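Local coordinates for protein beta-ketoacyl synthase (Burkholderia phymatum, PDB 4EWG) that probably acts as a 3-oxoacyl-[acyl-carrier-protein] synthase, joining an acyl group to a carrier-bound malonyl unit to extend a growing chain, at residues A[11-21]-A[83-92]; A[344-352]-A[390-398]. One frame throughout, in Å; residues are numbered along the deposited sequence.

Interaction 1: A[11-21]-A[83-92]; sequences TGMGGVTALGS and RASELALADA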
loop_
_atom_site.group_PDB
_atom_site.type_symbol
_atom_site.label_atom_id
_atom_site.label_comp_id
_atom_site.label_asym_id
_atom_site.label_seq_id
_atom_site.Cartn_x
_atom_site.Cartn_y
_atom_site.Cartn_z
ATOM N N THR A 11 -4.123 17.473 14.786
ATOM C CA THR A 11 -3.698 17.975 16.130
ATOM C C THR A 11 -2.203 17.780 16.383
ATOM O O THR A 11 -1.694 18.198 17.417
ATOM C CB THR A 11 -4.482 17.246 17.213
ATOM O OG1 THR A 11 -4.370 15.838 16.972
ATOM C CG2 THR A 11 -5.948 17.594 17.125
ATOM N N GLY A 12 -1.500 17.155 15.427
ATOM C CA GLY A 12 -0.040 16.980 15.494
ATOM C C GLY A 12 0.606 17.043 14.114
ATOM O O GLY A 12 0.076 16.469 13.156
ATOM N N MET A 13 1.728 17.767 13.992
ATOM C CA MET A 13 2.508 17.819 12.739
ATOM C C MET A 13 3.987 17.782 13.069
ATOM O O MET A 13 4.439 18.436 14.026
ATOM C CB MET A 13 2.226 19.102 11.933
ATOM C CG MET A 13 0.769 19.465 11.841
ATOM S SD MET A 13 0.373 20.776 10.651
ATOM C CE MET A 13 1.325 22.143 11.329
ATOM N N GLY A 14 4.746 17.041 12.276
ATOM C CA GLY A 14 6.171 16.961 12.430
ATOM C C GLY A 14 6.827 16.199 11.295
ATOM O O GLY A 14 6.182 15.466 10.548
ATOM N N GLY A 15 8.136 16.334 11.204
ATOM C CA GLY A 15 8.912 15.613 10.216
ATOM C C GLY A 15 10.404 15.881 10.278
ATOM O O GLY A 15 10.903 16.632 11.152
ATOM N N VAL A 16 11.106 15.204 9.378
ATOM C CA VAL A 16 12.523 15.247 9.266
ATOM C C VAL A 16 12.769 15.718 7.813
ATOM O O VAL A 16 12.378 15.031 6.901
ATOM C CB VAL A 16 13.086 13.801 9.632
ATOM C CG1 VAL A 16 14.360 13.504 8.925
ATOM C CG2 VAL A 16 13.312 13.641 11.146
ATOM N N THR A 17 13.321 16.927 7.611
ATOM C CA THR A 17 13.447 17.494 6.250
ATOM C C THR A 17 14.793 18.169 6.002
ATOM O O THR A 17 15.528 18.451 6.940
ATOM C CB THR A 17 12.364 18.586 5.958
ATOM O OG1 THR A 17 12.823 19.861 6.425
ATOM C CG2 THR A 17 10.973 18.242 6.590
ATOM N N ALA A 18 15.085 18.471 4.728
ATOM C CA ALA A 18 16.373 19.081 4.358
ATOM C C ALA A 18 16.526 20.467 4.989
ATOM O O ALA A 18 17.663 20.985 5.132
ATOM C CB ALA A 18 16.526 19.153 2.855
ATOM N N LEU A 19 15.397 21.061 5.394
ATOM C CA LEU A 19 15.409 22.389 6.005
ATOM C C LEU A 19 15.288 22.331 7.503
ATOM O O LEU A 19 15.271 23.382 8.150
ATOM C CB LEU A 19 14.282 23.282 5.433
ATOM C CG LEU A 19 14.381 23.692 3.960
ATOM C CD1 LEU A 19 13.433 24.848 3.647
ATOM C CD2 LEU A 19 15.794 24.069 3.592
ATOM N N GLY A 20 15.188 21.129 8.063
ATOM C CA GLY A 20 15.157 20.949 9.532
ATOM C C GLY A 20 13.857 20.305 9.954
ATOM O O GLY A 20 13.075 19.870 9.082
ATOM N N SER A 21 13.641 20.226 11.287
ATOM C CA SER A 21 12.389 19.716 11.869
ATOM C C SER A 21 11.461 20.766 12.441
ATOM O O SER A 21 10.266 20.711 12.197
ATOM C CB SER A 21 12.650 18.679 12.910
ATOM O OG SER A 21 12.928 17.447 12.259
ATOM N N ARG A 83 10.764 8.914 13.366
ATOM C CA ARG A 83 11.152 10.162 13.973
ATOM C C ARG A 83 10.102 11.248 13.708
ATOM O O ARG A 83 9.740 12.000 14.605
ATOM C CB ARG A 83 12.526 10.584 13.454
ATOM C CG ARG A 83 13.017 11.907 14.010
ATOM C CD ARG A 83 12.994 11.913 15.519
ATOM N NE ARG A 83 13.587 13.133 16.037
ATOM C CZ ARG A 83 13.398 13.599 17.261
ATOM N NH1 ARG A 83 12.602 12.954 18.100
ATOM N NH2 ARG A 83 13.995 14.729 17.653
ATOM N N ALA A 84 9.623 11.314 12.454
ATOM C CA ALA A 84 8.539 12.212 12.061
ATOM C C ALA A 84 7.332 12.025 12.935
ATOM O O ALA A 84 6.708 12.997 13.402
ATOM C CB ALA A 84 8.153 11.971 10.605
ATOM N N SER A 85 6.992 10.761 13.144
ATOM C CA SER A 85 5.774 10.422 13.806
ATOM C C SER A 85 5.914 10.720 15.296
ATOM O O SER A 85 4.956 11.167 15.922
ATOM C CB SER A 85 5.451 8.949 13.550
ATOM O OG SER A 85 5.291 8.694 12.179
ATOM N N GLU A 86 7.114 10.494 15.839
ATOM C CA GLU A 86 7.470 10.855 17.200
ATOM C C GLU A 86 7.326 12.354 17.462
ATOM O O GLU A 86 6.782 12.754 18.483
ATOM C CB GLU A 86 8.907 10.433 17.506
ATOM C CG GLU A 86 9.379 10.666 18.947
ATOM C CD GLU A 86 10.826 10.201 19.158
ATOM O OE1 GLU A 86 11.105 9.390 20.054
ATOM O OE2 GLU A 86 11.715 10.643 18.392
ATOM N N LEU A 87 7.808 13.168 16.534
ATOM C CA LEU A 87 7.676 14.600 16.667
ATOM C C LEU A 87 6.170 14.992 16.637
ATOM O O LEU A 87 5.716 15.797 17.456
ATOM C CB LEU A 87 8.470 15.321 15.565
ATOM C CG LEU A 87 9.989 15.244 15.770
ATOM C CD1 LEU A 87 10.800 15.407 14.485
ATOM C CD2 LEU A 87 10.469 16.224 16.854
ATOM N N ALA A 88 5.416 14.387 15.724
ATOM C CA ALA A 88 4.005 14.732 15.536
ATOM C C ALA A 88 3.183 14.326 16.740
ATOM O O ALA A 88 2.299 15.057 17.156
ATOM C CB ALA A 88 3.448 14.082 14.297
ATOM N N LEU A 89 3.458 13.146 17.272
ATOM C CA LEU A 89 2.822 12.712 18.501
ATOM C C LEU A 89 3.120 13.638 19.682
ATOM O O LEU A 89 2.215 13.968 20.451
ATOM C CB LEU A 89 3.256 11.314 18.850
ATOM C CG LEU A 89 2.585 10.228 18.065
ATOM C CD1 LEU A 89 3.364 8.956 18.384
ATOM C CD2 LEU A 89 1.122 10.128 18.458
ATOM N N ALA A 90 4.357 14.075 19.835
ATOM C CA ALA A 90 4.679 14.999 20.960
ATOM C C ALA A 90 3.849 16.237 20.767
ATOM O O ALA A 90 3.203 16.733 21.698
ATOM C CB ALA A 90 6.162 15.356 21.017
ATOM N N ASP A 91 3.875 16.739 19.537
ATOM C CA ASP A 91 3.230 17.989 19.226
ATOM C C ASP A 91 1.739 17.841 19.499
ATOM O O ASP A 91 1.113 18.790 19.938
ATOM C CB ASP A 91 3.520 18.404 17.758
ATOM C CG ASP A 91 2.688 19.596 17.304
ATOM O OD1 ASP A 91 2.831 20.722 17.884
ATOM O OD2 ASP A 91 1.890 19.414 16.361
ATOM N N ALA A 92 1.183 16.645 19.279
ATOM C CA ALA A 92 -0.258 16.401 19.521
ATOM C C ALA A 92 -0.604 16.173 21.009
ATOM O O ALA A 92 -1.765 16.056 21.373
ATOM C CB ALA A 92 -0.749 15.238 18.681
HETATM O O HOH W 1 14.402 15.633 14.151
#
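D91 meets strand 11-16 through one carboxylate oxygen: M13 N donates to OD2 at 2.9 Å, on the anti side of the carboxylate and 21° out of its plane. CG stands anti to the backbone N of D91 (chi1 171°), which carries the group out over the strand; H258 NE2 also bonds OD2. Around this bond the helix lies flat on a bare backbone. The methyl of A88 sits over the M13-G14 peptide, its CB 3.8 Å from G14 N, and A84 CB rests 3.7 Å from G15 CA. G12 and G14 carry no side chain where they face helix 83-92, consistent with an axis approach of 5.8 Å. A92 CA makes a CH···O contact of 3.1 Å with T11 O. L87 CD1 lies 3.6 Å from G15 O and beside S21. V16 crosses R83 at about a right angle, CG2 touching R83 CG at 3.4 Å. Water 1 joins R83 NE to S21 OG. The contact is thus glycine and alanine backbone packing, flanked by L87 and the V16-R83 pair, with a single direct hydrogen bond across, and the two partners on OD2 would probably favour the ionised form of D91.

Interaction 2: A[344-352]-A[390-398]; sequences CGALEAWWT and EYVMSNNFA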
loop_
_atom_site.group_PDB
_atom_site.type_symbol
_atom_site.label_atom_id
_atom_site.label_comp_id
_atom_site.label_asym_id
_atom_site.label_seq_id
_atom_site.Cartn_x
_atom_site.Cartn_y
_atom_site.Cartn_z
ATOM N N CYS A 344 6.629 13.506 -0.061
ATOM C CA CYS A 344 6.213 14.826 -0.601
ATOM C C CYS A 344 4.796 15.260 -0.247
ATOM O O CYS A 344 4.587 16.414 0.144
ATOM C CB CYS A 344 6.458 14.960 -2.116
ATOM S SG CYS A 344 5.297 14.096 -3.164
ATOM N N GLY A 345 3.839 14.354 -0.306
ATOM C CA GLY A 345 2.455 14.726 0.024
ATOM C C GLY A 345 2.247 15.109 1.486
ATOM O O GLY A 345 1.446 16.003 1.783
ATOM N N ALA A 346 2.996 14.459 2.393
ATOM C CA ALA A 346 2.898 14.729 3.816
ATOM C C ALA A 346 3.649 15.987 4.194
ATOM O O ALA A 346 3.114 16.846 4.891
ATOM C CB ALA A 346 3.399 13.535 4.635
ATOM N N LEU A 347 4.877 16.115 3.717
ATOM C CA LEU A 347 5.684 17.295 3.978
ATOM C C LEU A 347 4.955 18.529 3.457
ATOM O O LEU A 347 4.834 19.520 4.149
ATOM C CB LEU A 347 7.056 17.145 3.331
ATOM C CG LEU A 347 8.143 18.229 3.462
ATOM C CD1 LEU A 347 9.508 17.576 3.194
ATOM C CD2 LEU A 347 7.960 19.420 2.528
ATOM N N GLU A 348 4.487 18.458 2.229
ATOM C CA GLU A 348 3.805 19.584 1.595
ATOM C C GLU A 348 2.494 19.915 2.263
ATOM O O GLU A 348 2.147 21.082 2.359
ATOM C CB GLU A 348 3.608 19.320 0.089
ATOM C CG GLU A 348 4.947 19.392 -0.656
ATOM C CD GLU A 348 4.971 18.659 -1.981
ATOM O OE1 GLU A 348 3.919 18.440 -2.567
ATOM O OE2 GLU A 348 6.063 18.348 -2.473
ATOM N N ALA A 349 1.774 18.896 2.761
ATOM C CA ALA A 349 0.546 19.160 3.484
ATOM C C ALA A 349 0.889 19.943 4.773
ATOM O O ALA A 349 0.300 20.985 5.076
ATOM C CB ALA A 349 -0.184 17.866 3.782
ATOM N N TRP A 350 1.860 19.426 5.503
ATOM C CA TRP A 350 2.329 20.027 6.768
ATOM C C TRP A 350 2.691 21.485 6.550
ATOM O O TRP A 350 2.122 22.375 7.188
ATOM C CB TRP A 350 3.508 19.199 7.269
ATOM C CG TRP A 350 4.339 19.809 8.357
ATOM C CD1 TRP A 350 3.955 20.741 9.275
ATOM C CD2 TRP A 350 5.709 19.470 8.698
ATOM N NE1 TRP A 350 5.004 21.060 10.110
ATOM C CE2 TRP A 350 6.080 20.318 9.807
ATOM C CE3 TRP A 350 6.662 18.629 8.154
ATOM C CZ2 TRP A 350 7.318 20.283 10.368
ATOM C CZ3 TRP A 350 7.915 18.605 8.728
ATOM C CH2 TRP A 350 8.235 19.406 9.809
ATOM N N TRP A 351 3.623 21.736 5.623
ATOM C CA TRP A 351 4.103 23.104 5.378
ATOM C C TRP A 351 3.017 23.995 4.861
ATOM O O TRP A 351 2.985 25.164 5.211
ATOM C CB TRP A 351 5.286 23.091 4.439
ATOM C CG TRP A 351 6.519 22.469 5.089
ATOM C CD1 TRP A 351 6.572 21.763 6.279
ATOM C CD2 TRP A 351 7.872 22.466 4.592
ATOM N NE1 TRP A 351 7.821 21.347 6.534
ATOM C CE2 TRP A 351 8.649 21.728 5.543
ATOM C CE3 TRP A 351 8.495 22.992 3.483
ATOM C CZ2 TRP A 351 9.998 21.530 5.388
ATOM C CZ3 TRP A 351 9.865 22.776 3.314
ATOM C CH2 TRP A 351 10.600 22.064 4.256
ATOM N N THR A 352 2.102 23.458 4.043
ATOM C CA THR A 352 0.952 24.235 3.572
ATOM C C THR A 352 0.047 24.703 4.745
ATOM O O THR A 352 -0.457 25.810 4.720
ATOM C CB THR A 352 0.125 23.453 2.528
ATOM O OG1 THR A 352 0.935 23.242 1.391
ATOM C CG2 THR A 352 -1.117 24.199 2.096
ATOM N N GLU A 390 -9.259 30.952 4.018
ATOM C CA GLU A 390 -10.217 30.144 4.747
ATOM C C GLU A 390 -10.061 28.680 4.316
ATOM O O GLU A 390 -10.252 27.768 5.125
ATOM C CB GLU A 390 -11.611 30.633 4.475
ATOM C CG GLU A 390 -12.661 30.002 5.356
ATOM C CD GLU A 390 -12.499 30.326 6.825
ATOM O OE1 GLU A 390 -11.961 31.423 7.178
ATOM O OE2 GLU A 390 -12.905 29.449 7.635
ATOM N N TYR A 391 -9.694 28.462 3.052
ATOM C CA TYR A 391 -9.349 27.131 2.583
ATOM C C TYR A 391 -8.119 27.114 1.693
ATOM O O TYR A 391 -7.927 28.013 0.838
ATOM C CB TYR A 391 -10.493 26.490 1.803
ATOM C CG TYR A 391 -11.818 26.414 2.540
ATOM C CD1 TYR A 391 -12.708 27.500 2.545
ATOM C CD2 TYR A 391 -12.209 25.233 3.196
ATOM C CE1 TYR A 391 -13.934 27.414 3.209
ATOM C CE2 TYR A 391 -13.425 25.143 3.864
ATOM C CZ TYR A 391 -14.282 26.225 3.873
ATOM O OH TYR A 391 -15.484 26.112 4.552
ATOM N N VAL A 392 -7.319 26.045 1.858
ATOM C CA VAL A 392 -6.226 25.774 0.970
ATOM C C VAL A 392 -6.291 24.369 0.403
ATOM O O VAL A 392 -6.928 23.481 0.972
ATOM C CB VAL A 392 -4.886 26.029 1.659
ATOM C CG1 VAL A 392 -4.832 27.515 2.080
ATOM C CG2 VAL A 392 -4.722 25.096 2.838
ATOM N N MET A 393 -5.634 24.194 -0.740
ATOM C CA MET A 393 -5.555 22.907 -1.411
ATOM C C MET A 393 -4.083 22.512 -1.634
ATOM O O MET A 393 -3.243 23.356 -1.996
ATOM C CB MET A 393 -6.298 22.965 -2.748
ATOM C CG MET A 393 -6.271 21.677 -3.558
ATOM S SD MET A 393 -7.194 21.801 -5.125
ATOM C CE MET A 393 -8.851 21.412 -4.571
ATOM N N SER A 394 -3.784 21.220 -1.431
ATOM C CA SER A 394 -2.456 20.695 -1.750
ATOM C C SER A 394 -2.619 19.492 -2.661
ATOM O O SER A 394 -3.318 18.534 -2.316
ATOM C CB SER A 394 -1.685 20.285 -0.518
ATOM O OG SER A 394 -0.381 19.816 -0.878
ATOM N N ASN A 395 -1.966 19.559 -3.814
ATOM C CA ASN A 395 -2.105 18.547 -4.873
ATOM C C ASN A 395 -0.825 17.761 -5.100
ATOM O O ASN A 395 0.274 18.237 -4.817
ATOM C CB ASN A 395 -2.492 19.215 -6.189
ATOM C CG ASN A 395 -3.896 19.766 -6.167
ATOM O OD1 ASN A 395 -4.797 19.170 -5.547
ATOM N ND2 ASN A 395 -4.109 20.918 -6.855
ATOM N N ASN A 396 -0.984 16.534 -5.565
ATOM C CA ASN A 396 0.151 15.654 -5.883
ATOM C C ASN A 396 -0.270 14.705 -6.958
ATOM O O ASN A 396 -1.416 14.225 -6.981
ATOM C CB ASN A 396 0.613 14.843 -4.657
ATOM C CG ASN A 396 1.066 15.724 -3.522
ATOM O OD1 ASN A 396 2.250 16.187 -3.486
ATOM N ND2 ASN A 396 0.179 15.950 -2.579
ATOM N N PHE A 397 0.655 14.443 -7.853
ATOM C CA PHE A 397 0.384 13.628 -9.037
ATOM C C PHE A 397 1.541 12.719 -9.203
ATOM O O PHE A 397 2.655 13.194 -9.252
ATOM C CB PHE A 397 0.230 14.525 -10.280
ATOM C CG PHE A 397 -0.762 15.611 -10.096
ATOM C CD1 PHE A 397 -2.123 15.337 -10.123
ATOM C CD2 PHE A 397 -0.362 16.893 -9.861
ATOM C CE1 PHE A 397 -3.063 16.336 -9.936
ATOM C CE2 PHE A 397 -1.302 17.904 -9.671
ATOM C CZ PHE A 397 -2.640 17.625 -9.710
ATOM N N ALA A 398 1.283 11.435 -9.381
ATOM C CA ALA A 398 2.289 10.430 -9.197
ATOM C C ALA A 398 2.398 9.447 -10.377
ATOM O O ALA A 398 1.573 9.418 -11.290
ATOM C CB ALA A 398 1.981 9.675 -7.920
HETATM O O HOH W 2 0.241 17.304 -0.226
HETATM O O HOH W 3 1.529 19.663 -2.895
#
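Helix 344-358 is consistent with a buried middle-layer helix of the thiolase fold; its segment 344-352 runs nearly antiparallel to strand 391-398, the axes approaching to 8.8 Å. V392, S394 and N396, alternate residues of one strand face, point toward the helix, while M393 and N395 point away. T352 and V392 make the apolar end: the side chains slide past each other in opposite directions, and CG2 of T352 touches CG2 of V392 at 3.8 Å. T352 presents this methyl because CG2 stands anti to its backbone N and OG1 turns back beside that N (chi1 -64°), where OG1 bonds E348 O at 2.7 Å. T352 N reaches the same oxygen from the opposite face of its carbonyl plane, so two donors grip it. Further along, this helix-on-sheet layer of the thiolase fold is joined through water. S394 OG, set anti to its backbone N, binds water 2 at 2.7 Å and water 3 at 2.8 Å. Water 2 donates to G345 O, which ties the helix backbone to the strand. Water 3 also lies 2.7 Å from both E348 OE1 and N395 O, with more acceptors in reach than it has protons for. E348 itself, extended beyond CG, brings its carboxylate beside the N396 side chain and pairs through OE2 with K334 in a salt bridge. The N396 side chain packs against G345 CA, where the helix carries no side chain, and N303 of the neighbouring strand 299-303 touches E348, T352 and S394.

Overall arrangement
Interaction 1 closes before interaction 2 opens along the chain, and their centres lie 16 Å apart within one ketosynthase fold. Strands 8-16 and 391-398 lie in a continuous mixed β-sheet that probably corresponds to the two joined β layers of the five-layered thiolase fold, one from each half. Helix 344-358 bridges the contacts: W350 packs on M13, on G15 N and on S21 O, and W351 lies against T17. Strand 8-16 therefore has helix 76-92 on the face of G12 and G14, and helix 344-358 meeting the M13 side chain that points away from it. Helix 76-92 is probably an outer helix and 344-358 an inner one that links the N-terminal and C-terminal halves.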